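Local coordinates for Orf11 (Staphylococcus phage P68, PDB 6O43), which is probably a phage lysin that helps degrade the staphylococcal cell wall, although its exact activity remains to be established, at residues 30-36 with 64-69; 49-54 with 89-94. One frame throughout, in Å; residues are numbered along the deposited sequence.

Contact 1: residues 30-36 with 64-69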
loop_
_atom_site.group_PDB
_atom_site.type_symbol
_atom_site.label_atom_id
_atom_site.label_comp_id
_atom_site.label_asym_id
_atom_site.label_seq_id
_atom_site.Cartn_x
_atom_site.Cartn_y
_atom_site.Cartn_z
ATOM N N VAL A 30 -8.513 6.793 -12.314
ATOM C CA VAL A 30 -8.802 5.511 -11.673
ATOM C C VAL A 30 -10.164 4.945 -12.038
ATOM O O VAL A 30 -10.462 3.802 -11.650
ATOM C CB VAL A 30 -8.682 5.619 -10.138
ATOM C CG1 VAL A 30 -7.377 6.295 -9.756
ATOM C CG2 VAL A 30 -9.876 6.380 -9.568
ATOM N N LYS A 31 -10.999 5.692 -12.767
ATOM C CA LYS A 31 -12.383 5.272 -12.971
ATOM C C LYS A 31 -12.482 3.922 -13.670
ATOM O O LYS A 31 -13.463 3.198 -13.476
ATOM C CB LYS A 31 -13.147 6.334 -13.768
ATOM C CG LYS A 31 -12.561 6.624 -15.139
ATOM N N GLY A 32 -11.493 3.563 -14.482
ATOM C CA GLY A 32 -11.533 2.287 -15.162
ATOM C C GLY A 32 -10.890 1.123 -14.437
ATOM O O GLY A 32 -10.796 0.029 -15.003
ATOM N N TYR A 33 -10.456 1.306 -13.192
ATOM C CA TYR A 33 -9.639 0.314 -12.507
ATOM C C TYR A 33 -10.330 -0.235 -11.267
ATOM O O TYR A 33 -11.077 0.469 -10.583
ATOM C CB TYR A 33 -8.285 0.899 -12.096
ATOM C CG TYR A 33 -7.352 1.132 -13.255
ATOM C CD1 TYR A 33 -6.656 0.075 -13.830
ATOM C CD2 TYR A 33 -7.165 2.407 -13.776
ATOM C CE1 TYR A 33 -5.801 0.279 -14.895
ATOM C CE2 TYR A 33 -6.310 2.621 -14.842
ATOM C CZ TYR A 33 -5.630 1.553 -15.397
ATOM O OH TYR A 33 -4.776 1.759 -16.459
ATOM N N GLY A 34 -10.047 -1.504 -10.979
ATOM C CA GLY A 34 -10.474 -2.114 -9.731
ATOM C C GLY A 34 -11.960 -1.960 -9.481
ATOM O O GLY A 34 -12.790 -2.086 -10.389
ATOM N N ARG A 35 -12.303 -1.679 -8.223
ATOM C CA ARG A 35 -13.699 -1.566 -7.829
ATOM C C ARG A 35 -14.317 -0.225 -8.196
ATOM O O ARG A 35 -15.546 -0.098 -8.153
ATOM C CB ARG A 35 -13.829 -1.831 -6.331
ATOM C CG ARG A 35 -13.588 -3.298 -6.016
ATOM C CD ARG A 35 -13.247 -3.565 -4.565
ATOM N NE ARG A 35 -12.899 -4.974 -4.406
ATOM C CZ ARG A 35 -11.708 -5.483 -4.696
ATOM N NH1 ARG A 35 -10.739 -4.697 -5.143
ATOM N NH2 ARG A 35 -11.481 -6.780 -4.538
ATOM N N PHE A 36 -13.511 0.774 -8.561
ATOM C CA PHE A 36 -14.091 1.951 -9.195
ATOM C C PHE A 36 -14.825 1.556 -10.467
ATOM O O PHE A 36 -15.813 2.198 -10.841
ATOM C CB PHE A 36 -13.011 2.997 -9.493
ATOM C CG PHE A 36 -12.190 3.392 -8.291
ATOM C CD1 PHE A 36 -12.768 4.074 -7.234
ATOM C CD2 PHE A 36 -10.838 3.100 -8.231
ATOM C CE1 PHE A 36 -12.018 4.448 -6.133
ATOM C CE2 PHE A 36 -10.079 3.474 -7.131
ATOM C CZ PHE A 36 -10.674 4.152 -6.079
ATOM N N PHE A 64 -5.079 5.296 -1.599
ATOM C CA PHE A 64 -6.218 4.412 -1.823
ATOM C C PHE A 64 -6.379 4.095 -3.305
ATOM O O PHE A 64 -6.457 2.925 -3.702
ATOM C CB PHE A 64 -7.479 5.073 -1.257
ATOM C CG PHE A 64 -8.653 4.148 -1.109
ATOM C CD1 PHE A 64 -8.788 3.364 0.029
ATOM C CD2 PHE A 64 -9.638 4.088 -2.088
ATOM C CE1 PHE A 64 -9.864 2.516 0.183
ATOM C CE2 PHE A 64 -10.725 3.241 -1.942
ATOM C CZ PHE A 64 -10.837 2.451 -0.800
ATOM N N ALA A 65 -6.401 5.134 -4.144
ATOM C CA ALA A 65 -6.600 4.939 -5.577
ATOM C C ALA A 65 -5.444 4.165 -6.201
ATOM O O ALA A 65 -5.657 3.253 -7.008
ATOM C CB ALA A 65 -6.771 6.291 -6.271
ATOM N N VAL A 66 -4.207 4.531 -5.854
ATOM C CA VAL A 66 -3.046 3.878 -6.454
ATOM C C VAL A 66 -3.006 2.397 -6.087
ATOM O O VAL A 66 -2.653 1.549 -6.916
ATOM C CB VAL A 66 -1.752 4.600 -6.039
ATOM C CG1 VAL A 66 -0.572 3.646 -6.105
ATOM C CG2 VAL A 66 -1.514 5.805 -6.936
ATOM N N TYR A 67 -3.361 2.061 -4.847
ATOM C CA TYR A 67 -3.370 0.654 -4.454
ATOM C C TYR A 67 -4.527 -0.097 -5.099
ATOM O O TYR A 67 -4.367 -1.248 -5.523
ATOM C CB TYR A 67 -3.421 0.526 -2.932
ATOM C CG TYR A 67 -2.060 0.319 -2.312
ATOM C CD1 TYR A 67 -0.909 0.727 -2.974
ATOM C CD2 TYR A 67 -1.921 -0.309 -1.080
ATOM C CE1 TYR A 67 0.341 0.534 -2.419
ATOM C CE2 TYR A 67 -0.673 -0.512 -0.518
ATOM C CZ TYR A 67 0.457 -0.089 -1.191
ATOM O OH TYR A 67 1.704 -0.285 -0.638
ATOM N N GLU A 68 -5.702 0.532 -5.186
ATOM C CA GLU A 68 -6.824 -0.115 -5.857
ATOM C C GLU A 68 -6.503 -0.375 -7.323
ATOM O O GLU A 68 -6.827 -1.441 -7.859
ATOM C CB GLU A 68 -8.088 0.736 -5.721
ATOM C CG GLU A 68 -9.325 0.123 -6.363
ATOM C CD GLU A 68 -9.720 -1.206 -5.737
ATOM O OE1 GLU A 68 -9.274 -1.494 -4.607
ATOM O OE2 GLU A 68 -10.472 -1.971 -6.379
ATOM N N LYS A 69 -5.850 0.583 -7.986
ATOM C CA LYS A 69 -5.482 0.386 -9.383
ATOM C C LYS A 69 -4.510 -0.777 -9.541
ATOM O O LYS A 69 -4.654 -1.597 -10.455
ATOM C CB LYS A 69 -4.883 1.674 -9.952
ATOM C CG LYS A 69 -4.455 1.593 -11.411
ATOM C CD LYS A 69 -2.997 1.191 -11.554
ATOM C CE LYS A 69 -2.600 1.052 -13.021
ATOM N NZ LYS A 69 -1.167 0.651 -13.176
#
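Arg35 and Glu68 form the polar centre of this contact. In this all-helical fold, the type I beta turn from Val30 to Tyr33 and the start of helix 34-38 pack against helix 61-71. The tight part is buried. Glu68 OE2 accepts two hydrogen bonds from Arg35. The bond from the backbone is the shorter, with Arg35 N to Glu68 OE2 at 2.6 Å, and it approaches on the anti side, 18° out of the carboxylate plane. The second is a salt bridge from Arg35 NH1 to Glu68 OE2, 3.0 Å long. It uses the syn lone pair and lies close to the guanidinium plane, although the two flat groups are 77° apart. The Glu68 chain bends at chi2 (62°), which helps bring OE2 to Arg35. The second carboxylate oxygen, OE1, bonds to Leu80 N, so both oxygens are held. Arg35 NH2 bonds to Leu77 O and Asn81 OD1, and Trp39 makes a cation-pi contact with Arg35. Gly34 CA also lies against Glu68 OE2, at 3.4 Å, with no side chain in the way.

Beside these bonds, the Phe36 ring packs on the aliphatic part of Glu68, with Phe36 CE2 3.5 Å from Glu68 CG. Phe36 CZ meets the edge of the Phe64 ring, and Trp79 meets both rings. Val30 CG1 presses on Ala65 CB at 3.5 Å.

The loose side is Tyr33, which is exposed, with Lys69 partly so. Their side chains run alongside each other and point the same way. The lysine chain bends at chi2 and lies over one ring face. Lys69 CG makes a CH-pi contact 3.6 Å from the ring centroid of Tyr33, and farther along Lys69 CE reaches Tyr33 CE1 at 3.8 Å.

Contact 2: residues 49-54 with 89-94; sequences QVLKAV and YLTDAK. With I3C (5-amino-2,4,6-triiodobenzene-1,3-dicarboxylic acid), chain B.
Gln49 and Tyr89 join two helices of the all-helical fold that run in the same general direction. Helix 44-57 meets the first turns of helix 89-104. The axes of the two short segments cross at -29° and come within 9.4 Å.

The polar contact is one hydrogen bond at the partly exposed end. Tyr89 OH donates to Gln49 OE1 at 2.5 Å, a short bond. The hydroxyl lies in the carbonyl plane, and the amide oxygen sits at the edge of the ring. The amide and ring planes are 65° apart. The Gln49 chain is extended, with CG anti to the backbone N (chi1 -172°), and this reach carries the amide across to the tyrosine.

Van der Waals contacts make up the rest of the interface. Val50 uses both branches: CG2 meets the ring edge at Tyr89 CD1, 3.7 Å away, while CG1 packs on Ala93 CB. Val54 CG1 also reaches Ala93 CB, so the alanine methyl touches two valines. Leu90 divides its methyls too, with CD1 against Ala53 CB at 4.0 Å and CD2 near Gln49 NE2 at 3.4 Å. Farther along, Lys94 CE touches Ala53 CB.

The ligand contact involves the start of helix 89-104. Tyr89 belongs to the pocket of the triiodinated acid, with Trp39, Arg86, Gly87 and Asp88. The closest approach to Tyr89 is from ligand N13 to Tyr89 N, at 3.6 Å.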
loop_
_atom_site.group_PDB
_atom_site.type_symbol
_atom_site.label_atom_id
_atom_site.label_comp_id
_atom_site.label_asym_id
_atom_site.label_seq_id
_atom_site.Cartn_x
_atom_site.Cartn_y
_atom_site.Cartn_z
ATOM N N GLN A 49 -17.322 10.231 -3.756
ATOM C CA GLN A 49 -17.859 9.852 -2.456
ATOM C C GLN A 49 -16.886 8.945 -1.711
ATOM O O GLN A 49 -16.618 9.139 -0.520
ATOM C CB GLN A 49 -19.212 9.168 -2.648
ATOM C CG GLN A 49 -19.974 8.898 -1.372
ATOM C CD GLN A 49 -21.134 7.951 -1.593
ATOM O OE1 GLN A 49 -21.131 7.160 -2.538
ATOM N NE2 GLN A 49 -22.137 8.028 -0.726
ATOM N N VAL A 50 -16.329 7.957 -2.412
ATOM C CA VAL A 50 -15.401 7.018 -1.788
ATOM C C VAL A 50 -14.120 7.728 -1.369
ATOM O O VAL A 50 -13.679 7.619 -0.219
ATOM C CB VAL A 50 -15.108 5.849 -2.745
ATOM C CG1 VAL A 50 -13.907 5.057 -2.260
ATOM C CG2 VAL A 50 -16.336 4.959 -2.876
ATOM N N LEU A 51 -13.507 8.470 -2.290
ATOM C CA LEU A 51 -12.239 9.127 -1.986
ATOM C C LEU A 51 -12.393 10.132 -0.850
ATOM O O LEU A 51 -11.557 10.190 0.056
ATOM C CB LEU A 51 -11.690 9.801 -3.242
ATOM C CG LEU A 51 -11.356 8.805 -4.354
ATOM C CD1 LEU A 51 -10.788 9.515 -5.575
ATOM C CD2 LEU A 51 -10.389 7.748 -3.831
ATOM N N LYS A 52 -13.452 10.944 -0.888
ATOM C CA LYS A 52 -13.705 11.868 0.215
ATOM C C LYS A 52 -13.842 11.122 1.539
ATOM O O LYS A 52 -13.358 11.587 2.577
ATOM C CB LYS A 52 -14.965 12.689 -0.064
ATOM C CG LYS A 52 -14.829 13.716 -1.176
ATOM C CD LYS A 52 -16.112 14.526 -1.312
ATOM C CE LYS A 52 -16.583 15.027 0.048
ATOM N NZ LYS A 52 -17.756 15.945 -0.058
ATOM N N ALA A 53 -14.504 9.965 1.524
ATOM C CA ALA A 53 -14.768 9.244 2.763
ATOM C C ALA A 53 -13.480 8.700 3.378
ATOM O O ALA A 53 -13.255 8.843 4.586
ATOM C CB ALA A 53 -15.769 8.116 2.511
ATOM N N VAL A 54 -12.617 8.084 2.571
ATOM C CA VAL A 54 -11.368 7.567 3.127
ATOM C C VAL A 54 -10.482 8.719 3.585
ATOM O O VAL A 54 -9.781 8.618 4.600
ATOM C CB VAL A 54 -10.647 6.652 2.116
ATOM C CG1 VAL A 54 -11.572 5.542 1.632
ATOM C CG2 VAL A 54 -10.100 7.450 0.945
ATOM N N TYR A 89 -20.334 -0.825 -0.965
ATOM C CA TYR A 89 -19.050 -0.241 -1.341
ATOM C C TYR A 89 -18.624 0.873 -0.392
ATOM O O TYR A 89 -17.426 1.022 -0.120
ATOM C CB TYR A 89 -19.095 0.270 -2.785
ATOM C CG TYR A 89 -19.888 1.543 -2.997
ATOM C CD1 TYR A 89 -19.319 2.791 -2.761
ATOM C CD2 TYR A 89 -21.195 1.499 -3.457
ATOM C CE1 TYR A 89 -20.037 3.956 -2.959
ATOM C CE2 TYR A 89 -21.919 2.658 -3.658
ATOM C CZ TYR A 89 -21.334 3.885 -3.409
ATOM O OH TYR A 89 -22.054 5.043 -3.612
ATOM N N LEU A 90 -19.570 1.665 0.118
ATOM C CA LEU A 90 -19.196 2.759 1.008
ATOM C C LEU A 90 -18.819 2.240 2.389
ATOM O O LEU A 90 -17.800 2.648 2.955
ATOM C CB LEU A 90 -20.329 3.782 1.112
ATOM C CG LEU A 90 -19.946 5.073 1.838
ATOM C CD1 LEU A 90 -18.728 5.705 1.177
ATOM C CD2 LEU A 90 -21.111 6.054 1.867
ATOM N N THR A 91 -19.637 1.347 2.950
ATOM C CA THR A 91 -19.273 0.694 4.203
ATOM C C THR A 91 -17.912 0.016 4.098
ATOM O O THR A 91 -17.129 0.017 5.056
ATOM C CB THR A 91 -20.345 -0.326 4.594
ATOM O OG1 THR A 91 -21.593 0.345 4.819
ATOM C CG2 THR A 91 -19.931 -1.078 5.855
ATOM N N ASP A 92 -17.609 -0.567 2.936
ATOM C CA ASP A 92 -16.344 -1.276 2.782
ATOM C C ASP A 92 -15.168 -0.307 2.729
ATOM O O ASP A 92 -14.117 -0.566 3.328
ATOM C CB ASP A 92 -16.378 -2.149 1.526
ATOM C CG ASP A 92 -15.248 -3.160 1.493
ATOM O OD1 ASP A 92 -15.358 -4.194 2.186
ATOM O OD2 ASP A 92 -14.245 -2.925 0.790
ATOM N N ALA A 93 -15.322 0.810 2.014
ATOM C CA ALA A 93 -14.242 1.789 1.944
ATOM C C ALA A 93 -13.910 2.341 3.322
ATOM O O ALA A 93 -12.733 2.460 3.684
ATOM C CB ALA A 93 -14.606 2.924 0.985
ATOM N N LYS A 94 -14.934 2.678 4.112
ATOM C CA LYS A 94 -14.693 3.207 5.452
ATOM C C LYS A 94 -14.115 2.139 6.376
ATOM O O LYS A 94 -13.252 2.433 7.213
ATOM C CB LYS A 94 -15.989 3.771 6.036
ATOM C CG LYS A 94 -16.593 4.938 5.264
ATOM C CD LYS A 94 -17.831 5.455 5.981
ATOM C CE LYS A 94 -18.508 6.579 5.214
ATOM N NZ LYS A 94 -19.767 7.005 5.881
HETATM I I3 I3C B . -20.052 -5.172 -1.456
HETATM I I2 I3C B . -21.869 -2.679 -6.628
HETATM I I1 I3C B . -23.757 -8.252 -5.142
HETATM O O8 I3C B . -22.897 -7.778 -1.772
HETATM O O9 I3C B . -20.988 -8.465 -2.571
HETATM C C10 I3C B . -23.418 -5.483 -6.898
HETATM N N13 I3C B . -20.387 -3.067 -3.794
HETATM C C1 I3C B . -21.913 -6.451 -3.535
HETATM C C6 I3C B . -21.175 -5.315 -3.238
HETATM C C5 I3C B . -21.163 -4.248 -4.115
HETATM C C4 I3C B . -21.886 -4.310 -5.290
HETATM C C3 I3C B . -22.626 -5.438 -5.593
HETATM C C2 I3C B . -22.640 -6.512 -4.715
HETATM C C7 I3C B . -21.932 -7.634 -2.569
HETATM O O11 I3C B . -22.886 -5.955 -7.939
HETATM O O12 I3C B . -24.596 -5.043 -6.936
#

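Overall arrangement
From the N terminus, the chain runs through helix 23-30, a turn and helix 34-38, and then helix 44-57. It turns back into helix 61-71, where contact 1 closes a loop of 27 residues. A long loop follows, and helix 89-104 then closes contact 2 over 34 residues. The two loops cross, because 49-54 lies between the segments of contact 1 and 64-69 between those of contact 2. Their centres are 12 Å apart. Phe64 joins them directly: its ring packs on Val50, Leu51, Val54 and Ala93. Together they tie the turn and helix 34-38 to helices 44-57, 61-71 and 89-104.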